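PDB 4L9D: Pro-metalloprotease PrtV, which is probably a secreted, cell-killing metalloprotease that cleaves host proteins such as fibronectin, fibrinogen and plasminogen, represented here by its calcium-binding first PKD domain. Local coordinates for residues 36-41 against 46-51; 54-57 against 63-66; 65-68 against 74-77. One frame throughout, in Å; residues are numbered along the deposited sequence. Where two conformers were deposited one is given.

Contact 1: residues 36-41 against 46-51; sequences SYLWDF and TSTEAA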
loop_
_atom_site.group_PDB
_atom_site.type_symbol
_atom_site.label_atom_id
_atom_site.label_comp_id
_atom_site.label_asym_id
_atom_site.label_seq_id
_atom_site.Cartn_x
_atom_site.Cartn_y
_atom_site.Cartn_z
ATOM N N SER A 36 5.648 -10.718 3.762
ATOM C CA SER A 36 6.236 -9.390 3.755
ATOM C C SER A 36 5.501 -8.461 2.795
ATOM O O SER A 36 4.750 -8.914 1.902
ATOM C CB SER A 36 7.712 -9.448 3.354
ATOM O OG SER A 36 7.847 -9.803 1.992
ATOM N N TYR A 37 5.745 -7.194 3.030
ATOM C CA TYR A 37 5.081 -6.078 2.383
ATOM C C TYR A 37 6.115 -5.006 2.036
ATOM O O TYR A 37 6.984 -4.687 2.864
ATOM C CB TYR A 37 4.073 -5.434 3.342
ATOM C CG TYR A 37 3.087 -6.396 3.918
ATOM C CD1 TYR A 37 2.023 -6.859 3.198
ATOM C CD2 TYR A 37 3.296 -6.991 5.172
ATOM C CE1 TYR A 37 1.154 -7.799 3.653
ATOM C CE2 TYR A 37 2.429 -7.908 5.684
ATOM C CZ TYR A 37 1.337 -8.307 4.924
ATOM O OH TYR A 37 0.448 -9.270 5.416
ATOM N N LEU A 38 5.968 -4.413 0.851
ATOM C CA LEU A 38 6.687 -3.185 0.508
ATOM C C LEU A 38 5.640 -2.197 0.020
ATOM O O LEU A 38 5.088 -2.341 -1.104
ATOM C CB LEU A 38 7.811 -3.411 -0.502
ATOM C CG LEU A 38 8.792 -2.301 -0.778
ATOM C CD1 LEU A 38 8.217 -1.201 -1.629
ATOM C CD2 LEU A 38 9.468 -1.775 0.498
ATOM N N TRP A 39 5.348 -1.213 0.824
ATOM C CA TRP A 39 4.491 -0.087 0.448
ATOM C C TRP A 39 5.369 1.019 -0.093
ATOM O O TRP A 39 6.485 1.279 0.395
ATOM C CB TRP A 39 3.773 0.489 1.712
ATOM C CG TRP A 39 2.707 -0.340 2.280
ATOM C CD1 TRP A 39 2.855 -1.355 3.208
ATOM C CD2 TRP A 39 1.316 -0.252 1.993
ATOM N NE1 TRP A 39 1.628 -1.883 3.529
ATOM C CE2 TRP A 39 0.659 -1.222 2.798
ATOM C CE3 TRP A 39 0.544 0.550 1.168
ATOM C CZ2 TRP A 39 -0.745 -1.343 2.824
ATOM C CZ3 TRP A 39 -0.817 0.392 1.169
ATOM C CH2 TRP A 39 -1.464 -0.542 1.979
ATOM N N ASP A 40 4.806 1.725 -1.065
ATOM C CA ASP A 40 5.512 2.764 -1.817
ATOM C C ASP A 40 4.486 3.866 -2.000
ATOM O O ASP A 40 3.490 3.700 -2.706
ATOM C CB ASP A 40 6.002 2.102 -3.088
ATOM C CG ASP A 40 6.432 2.981 -4.216
ATOM O OD1 ASP A 40 6.293 4.226 -4.154
ATOM O OD2 ASP A 40 6.920 2.401 -5.245
ATOM N N PHE A 41 4.668 5.008 -1.316
ATOM C CA PHE A 41 3.626 5.983 -1.211
ATOM C C PHE A 41 3.568 6.993 -2.353
ATOM O O PHE A 41 2.751 7.909 -2.347
ATOM C CB PHE A 41 3.720 6.690 0.155
ATOM C CG PHE A 41 3.695 5.719 1.354
ATOM C CD1 PHE A 41 2.832 4.675 1.421
ATOM C CD2 PHE A 41 4.561 5.952 2.404
ATOM C CE1 PHE A 41 2.805 3.848 2.535
ATOM C CE2 PHE A 41 4.570 5.091 3.516
ATOM C CZ PHE A 41 3.656 4.075 3.572
ATOM N N THR A 46 8.684 4.786 1.662
ATOM C CA THR A 46 8.287 3.374 1.652
ATOM C C THR A 46 8.026 2.892 3.085
ATOM O O THR A 46 8.424 3.561 4.057
ATOM C CB THR A 46 9.383 2.512 0.971
ATOM O OG1 THR A 46 10.546 2.570 1.750
ATOM C CG2 THR A 46 9.654 2.915 -0.443
ATOM N N SER A 47 7.445 1.721 3.172
ATOM C CA SER A 47 7.248 1.069 4.477
ATOM C C SER A 47 7.199 -0.436 4.269
ATOM O O SER A 47 6.758 -0.934 3.211
ATOM C CB SER A 47 5.910 1.518 5.091
ATOM O OG SER A 47 5.677 0.881 6.345
ATOM N N THR A 48 7.562 -1.196 5.300
ATOM C CA THR A 48 7.435 -2.653 5.322
ATOM C C THR A 48 6.320 -3.091 6.296
ATOM O O THR A 48 6.186 -4.294 6.524
ATOM C CB THR A 48 8.739 -3.334 5.685
ATOM O OG1 THR A 48 9.082 -3.054 7.039
ATOM C CG2 THR A 48 9.879 -2.896 4.795
ATOM N N GLU A 49 5.564 -2.175 6.819
ATOM C CA GLU A 49 4.477 -2.545 7.734
ATOM C C GLU A 49 3.309 -3.161 6.960
ATOM O O GLU A 49 3.088 -2.857 5.812
ATOM C CB GLU A 49 4.004 -1.317 8.509
ATOM C CG GLU A 49 5.125 -0.642 9.300
ATOM C CD GLU A 49 4.735 0.581 10.076
ATOM O OE1 GLU A 49 3.527 0.830 10.199
ATOM O OE2 GLU A 49 5.669 1.306 10.537
ATOM N N ALA A 50 2.499 -3.951 7.673
ATOM C CA ALA A 50 1.329 -4.522 7.021
ATOM C C ALA A 50 0.319 -3.433 6.613
ATOM O O ALA A 50 -0.246 -3.475 5.529
ATOM C CB ALA A 50 0.667 -5.545 7.944
ATOM N N ALA A 51 0.053 -2.480 7.533
ATOM C CA ALA A 51 -0.995 -1.477 7.302
ATOM C C ALA A 51 -0.536 -0.134 7.891
ATOM O O ALA A 51 -1.017 0.286 8.959
ATOM C CB ALA A 51 -2.336 -1.933 7.855
HETATM O O HOH W 1 7.070 -6.767 5.627
#
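Trp39 and Ser47 form an antiparallel hydrogen-bonded pair on the hairpin of strands 34-40 and 46-47. Trp39 N donates to Ser47 O at 2.8 Å, and Ser47 N returns a bond to Trp39 O at 3.0 Å. Two residues back, at Tyr37, a water bridges the two segments, accepting from Tyr37 N and donating to Thr48 O. Where the edge strand ends, Ser47 makes an ST turn. With OG anti to its own N (chi1 179°), the hydroxyl accepts a nearly straight bond from Glu49 N, a task its short side chain suits.

The turn brings the backbone carbonyls of Glu49 and Ala50 to the indole edge. Trp39 NE1 donates to Ala50 O at 3.2 Å; the oxygen lies near the ring plane, but the N-H meets the carbonyl from above its plane. Asn25 ND2 also donates to Ala50 O.

Apolar contacts flank these bonds. The CA of Ala50 sits over one face of the Tyr37 ring in a CH-pi contact, 4.0 Å from its centroid; the short side chain lets the backbone come this near, and its methyl, CB, lies 3.7 Å from Tyr37 CE2. Phe41 CZ meets Ser47 CB at 3.7 Å.

The buried indole N-H is thus satisfied by main-chain oxygen, a partner that ties the loop after the short edge strand to the core without placing a charge inside it.

Contact 2: residues 54-57 against 63-66; sequences WSYT and SVTL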
loop_
_atom_site.group_PDB
_atom_site.type_symbol
_atom_site.label_atom_id
_atom_site.label_comp_id
_atom_site.label_asym_id
_atom_site.label_seq_id
_atom_site.Cartn_x
_atom_site.Cartn_y
_atom_site.Cartn_z
ATOM N N TRP A 54 0.634 7.224 6.975
ATOM C CA TRP A 54 1.647 8.086 6.414
ATOM C C TRP A 54 1.019 9.434 6.058
ATOM O O TRP A 54 -0.187 9.619 6.175
ATOM C CB TRP A 54 2.311 7.454 5.177
ATOM C CG TRP A 54 1.421 7.252 4.017
ATOM C CD1 TRP A 54 1.346 8.048 2.876
ATOM C CD2 TRP A 54 0.587 6.096 3.734
ATOM N NE1 TRP A 54 0.496 7.472 1.967
ATOM C CE2 TRP A 54 0.062 6.265 2.434
ATOM C CE3 TRP A 54 0.299 4.920 4.443
ATOM C CZ2 TRP A 54 -0.739 5.294 1.838
ATOM C CZ3 TRP A 54 -0.472 3.980 3.839
ATOM C CH2 TRP A 54 -0.971 4.150 2.551
ATOM N N SER A 55 1.858 10.387 5.605
ATOM C CA SER A 55 1.348 11.685 5.186
ATOM C C SER A 55 2.259 12.280 4.134
ATOM O O SER A 55 3.440 11.957 3.983
ATOM C CB SER A 55 1.192 12.618 6.371
ATOM O OG SER A 55 2.501 12.824 7.011
ATOM N N TYR A 56 1.664 13.259 3.441
ATOM C CA TYR A 56 2.342 14.051 2.428
ATOM C C TYR A 56 2.521 15.509 2.927
ATOM O O TYR A 56 2.054 15.861 4.014
ATOM C CB TYR A 56 1.499 14.021 1.125
ATOM C CG TYR A 56 1.272 12.625 0.608
ATOM C CD1 TYR A 56 2.216 12.014 -0.195
ATOM C CD2 TYR A 56 0.128 11.927 0.923
ATOM C CE1 TYR A 56 2.049 10.723 -0.625
ATOM C CE2 TYR A 56 -0.043 10.607 0.495
ATOM C CZ TYR A 56 0.891 10.029 -0.311
ATOM O OH TYR A 56 0.686 8.743 -0.751
ATOM N N THR A 57 3.282 16.292 2.199
ATOM C CA THR A 57 3.511 17.691 2.486
ATOM C C THR A 57 2.779 18.613 1.501
ATOM O O THR A 57 2.155 19.589 1.853
ATOM C CB THR A 57 5.026 17.945 2.581
ATOM O OG1 THR A 57 5.544 17.238 3.695
ATOM C CG2 THR A 57 5.350 19.406 2.753
ATOM N N SER A 63 0.496 8.132 -6.320
ATOM C CA SER A 63 0.242 6.735 -6.518
ATOM C C SER A 63 0.759 5.898 -5.333
ATOM O O SER A 63 1.932 5.973 -5.015
ATOM C CB SER A 63 0.891 6.273 -7.792
ATOM O OG SER A 63 0.350 6.920 -8.919
ATOM N N VAL A 64 -0.151 5.176 -4.722
ATOM C CA VAL A 64 0.215 4.279 -3.613
ATOM C C VAL A 64 0.277 2.871 -4.155
ATOM O O VAL A 64 -0.698 2.361 -4.741
ATOM C CB VAL A 64 -0.826 4.357 -2.505
ATOM C CG1 VAL A 64 -0.489 3.416 -1.401
ATOM C CG2 VAL A 64 -0.886 5.766 -1.958
ATOM N N THR A 65 1.422 2.219 -3.985
ATOM C CA THR A 65 1.685 0.899 -4.479
ATOM C C THR A 65 2.008 -0.037 -3.323
ATOM O O THR A 65 2.801 0.327 -2.435
ATOM C CB THR A 65 2.872 0.991 -5.499
ATOM O OG1 THR A 65 2.549 1.955 -6.521
ATOM C CG2 THR A 65 3.130 -0.323 -6.130
ATOM N N LEU A 66 1.437 -1.222 -3.340
ATOM C CA LEU A 66 1.745 -2.283 -2.377
ATOM C C LEU A 66 2.200 -3.515 -3.110
ATOM O O LEU A 66 1.474 -4.016 -3.982
ATOM C CB LEU A 66 0.514 -2.645 -1.537
ATOM C CG LEU A 66 0.688 -3.884 -0.626
ATOM C CD1 LEU A 66 1.781 -3.679 0.427
ATOM C CD2 LEU A 66 -0.615 -4.258 0.020
#
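Tyr56 OH accepts a hydrogen bond from Trp54 NE1 at 3.0 Å, is hydrogen-bonded to Phe41 O, and touches the methyl CG2 of Val64 at 3.6 Å. Two polar partners therefore hold the phenol oxygen in a buried place, and because the tyrosine oxygen lies close to the indole plane, the bond steadies the rotation of the Trp54 ring. The tryptophan suits its place by joining one polar N-H to a broad apolar surface.

That surface meets Val64 at its six-membered ring. CZ2 lies 3.8 Å from CG1, and CG2 is as near to the same carbon, so the fork of the valine straddles it while CG2 also reaches the phenol oxygen. Trp54 has CG between its backbone N and carbonyl carbon (chi1 65°), which swings the indole toward strand 60-70. The backbones stay well apart, with Trp54 and Val64 CA atoms 10.8 Å from each other, and no hydrogen bond joins the segments. Phe41 stacks on Trp54, while Phe12 and Leu14 also pack on Val64.

Side chains from strand 53-55 and the residue after it thus meet strand 60-70 of the other sheet between the two layers of the immunoglobulin-like beta-sandwich of the PKD fold.

Contact 3: residues 65-68 against 74-77; sequences TLTV and DSDT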
loop_
_atom_site.group_PDB
_atom_site.type_symbol
_atom_site.label_atom_id
_atom_site.label_comp_id
_atom_site.label_asym_id
_atom_site.label_seq_id
_atom_site.Cartn_x
_atom_site.Cartn_y
_atom_site.Cartn_z
ATOM N N THR A 65 1.422 2.219 -3.985
ATOM C CA THR A 65 1.685 0.899 -4.479
ATOM C C THR A 65 2.008 -0.037 -3.323
ATOM O O THR A 65 2.801 0.327 -2.435
ATOM C CB THR A 65 2.872 0.991 -5.499
ATOM O OG1 THR A 65 2.549 1.955 -6.521
ATOM C CG2 THR A 65 3.130 -0.323 -6.130
ATOM N N LEU A 66 1.437 -1.222 -3.340
ATOM C CA LEU A 66 1.745 -2.283 -2.377
ATOM C C LEU A 66 2.200 -3.515 -3.110
ATOM O O LEU A 66 1.474 -4.016 -3.982
ATOM C CB LEU A 66 0.514 -2.645 -1.537
ATOM C CG LEU A 66 0.688 -3.884 -0.626
ATOM C CD1 LEU A 66 1.781 -3.679 0.427
ATOM C CD2 LEU A 66 -0.615 -4.258 0.020
ATOM N N THR A 67 3.344 -4.051 -2.706
ATOM C CA THR A 67 3.801 -5.362 -3.118
ATOM C C THR A 67 3.749 -6.289 -1.926
ATOM O O THR A 67 4.226 -5.923 -0.837
ATOM C CB THR A 67 5.258 -5.254 -3.666
ATOM O OG1 THR A 67 5.274 -4.478 -4.858
ATOM C CG2 THR A 67 5.848 -6.630 -3.998
ATOM N N VAL A 68 3.162 -7.463 -2.133
ATOM C CA VAL A 68 3.169 -8.510 -1.120
ATOM C C VAL A 68 4.006 -9.679 -1.651
ATOM O O VAL A 68 4.026 -9.926 -2.858
ATOM C CB VAL A 68 1.763 -8.963 -0.768
ATOM C CG1 VAL A 68 0.894 -7.765 -0.336
ATOM C CG2 VAL A 68 1.047 -9.749 -1.884
ATOM N N ASP A 74 6.907 -15.696 -4.121
ATOM C CA ASP A 74 6.135 -15.046 -5.187
ATOM C C ASP A 74 5.572 -13.727 -4.730
ATOM O O ASP A 74 5.147 -13.626 -3.559
ATOM C CB ASP A 74 5.052 -15.991 -5.702
ATOM C CG ASP A 74 5.605 -17.245 -6.305
ATOM O OD1 ASP A 74 6.719 -17.213 -6.913
ATOM O OD2 ASP A 74 4.961 -18.279 -6.229
ATOM N N SER A 75 5.492 -12.754 -5.614
ATOM C CA SER A 75 5.014 -11.431 -5.289
ATOM C C SER A 75 3.862 -11.011 -6.193
ATOM O O SER A 75 3.680 -11.508 -7.304
ATOM C CB SER A 75 6.154 -10.410 -5.434
ATOM O OG SER A 75 7.219 -10.672 -4.537
ATOM N N ASP A 76 3.115 -10.005 -5.731
ATOM C CA ASP A 76 2.075 -9.349 -6.490
ATOM C C ASP A 76 1.976 -7.929 -6.035
ATOM O O ASP A 76 2.296 -7.603 -4.870
ATOM C CB ASP A 76 0.707 -10.039 -6.314
ATOM C CG ASP A 76 -0.337 -9.516 -7.228
ATOM O OD1 ASP A 76 -0.068 -9.567 -8.475
ATOM O OD2 ASP A 76 -1.421 -9.068 -6.807
ATOM N N THR A 77 1.496 -7.043 -6.913
ATOM C CA THR A 77 1.434 -5.619 -6.660
ATOM C C THR A 77 0.079 -5.051 -7.035
ATOM O O THR A 77 -0.493 -5.414 -8.058
ATOM C CB THR A 77 2.564 -4.901 -7.415
ATOM O OG1 THR A 77 3.823 -5.477 -7.016
ATOM C CG2 THR A 77 2.599 -3.405 -7.235
#
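Val68 N donates to Asp76 O at 2.9 Å, and Asp76 N returns a bond to Val68 O at 3.0 Å, closing an antiparallel hydrogen-bonded pair. At the neighbouring non-hydrogen-bonded pair, the hydroxyls take over: Thr67 OG1 and Thr77 OG1 are hydrogen-bonded at 2.8 Å. Both threonines place the hydroxyl anti to the carbonyl carbon (chi1 -66° and -56°), which brings the two oxygens together on one face of the sheet. A branched residue serves both sides here, since its hydroxyl bonds across the strands while its methyl packs against a residue of the partner strand.

The strands belong to the hairpin 60-70/75-84, at one edge of the four-stranded sheet of this PKD domain, and their short axes run 4.6 Å apart. The hairpin end supplies two calcium ligands, Asp70 and Asp74; Ile6 and Asp31 complete the set. Asp70 OD1 accepts from Asp74 N, while Asp74 OD2 forms a salt bridge with Lys72. Just inside the turn, Ser75 OG is hydrogen-bonded to Thr69 OG1. Carboxylates suit this end because their anionic oxygens coordinate the cation and offset its charge.

On the opposite face from the threonines, Asp76 directs its OD2 to the backbone N of Ala10, joining the segment around Ala10 to this strand by a hydrogen bond. Beside it the apolar Val68 turns inward against Pro8, Ile34 and Tyr37. Back on the threonine face, Thr67 CG2 reaches Ser75 CB at 4.1 Å, and the methyls of Thr65 and Thr77 press together, CG2 to CG2 at 3.3 Å, closer than normal carbon contact.

How the contacts relate
Strand 60-70 joins all three contacts. It lies between strands 34-40 and 75-84, and contacts 2 and 3 share its Thr65 and Leu66, although their centres are about 15 Å apart. Contact 1 joins it through backbone bonds from Leu38 N to Thr67 O at 2.9 Å and from Asp40 N to Thr65 O at 2.8 Å. Contact 1 also touches contact 2 through Phe41, whose CE1 lies 3.3 Å from Trp54 CE3. Contact 3 holds the calcium ligand Asp74. The Tyr37 side chain is about 9 Å from that of Asp70, and it and the Val68 side chain are each about 11 Å from the bound sodium ion; contact 2 lies away from these sites.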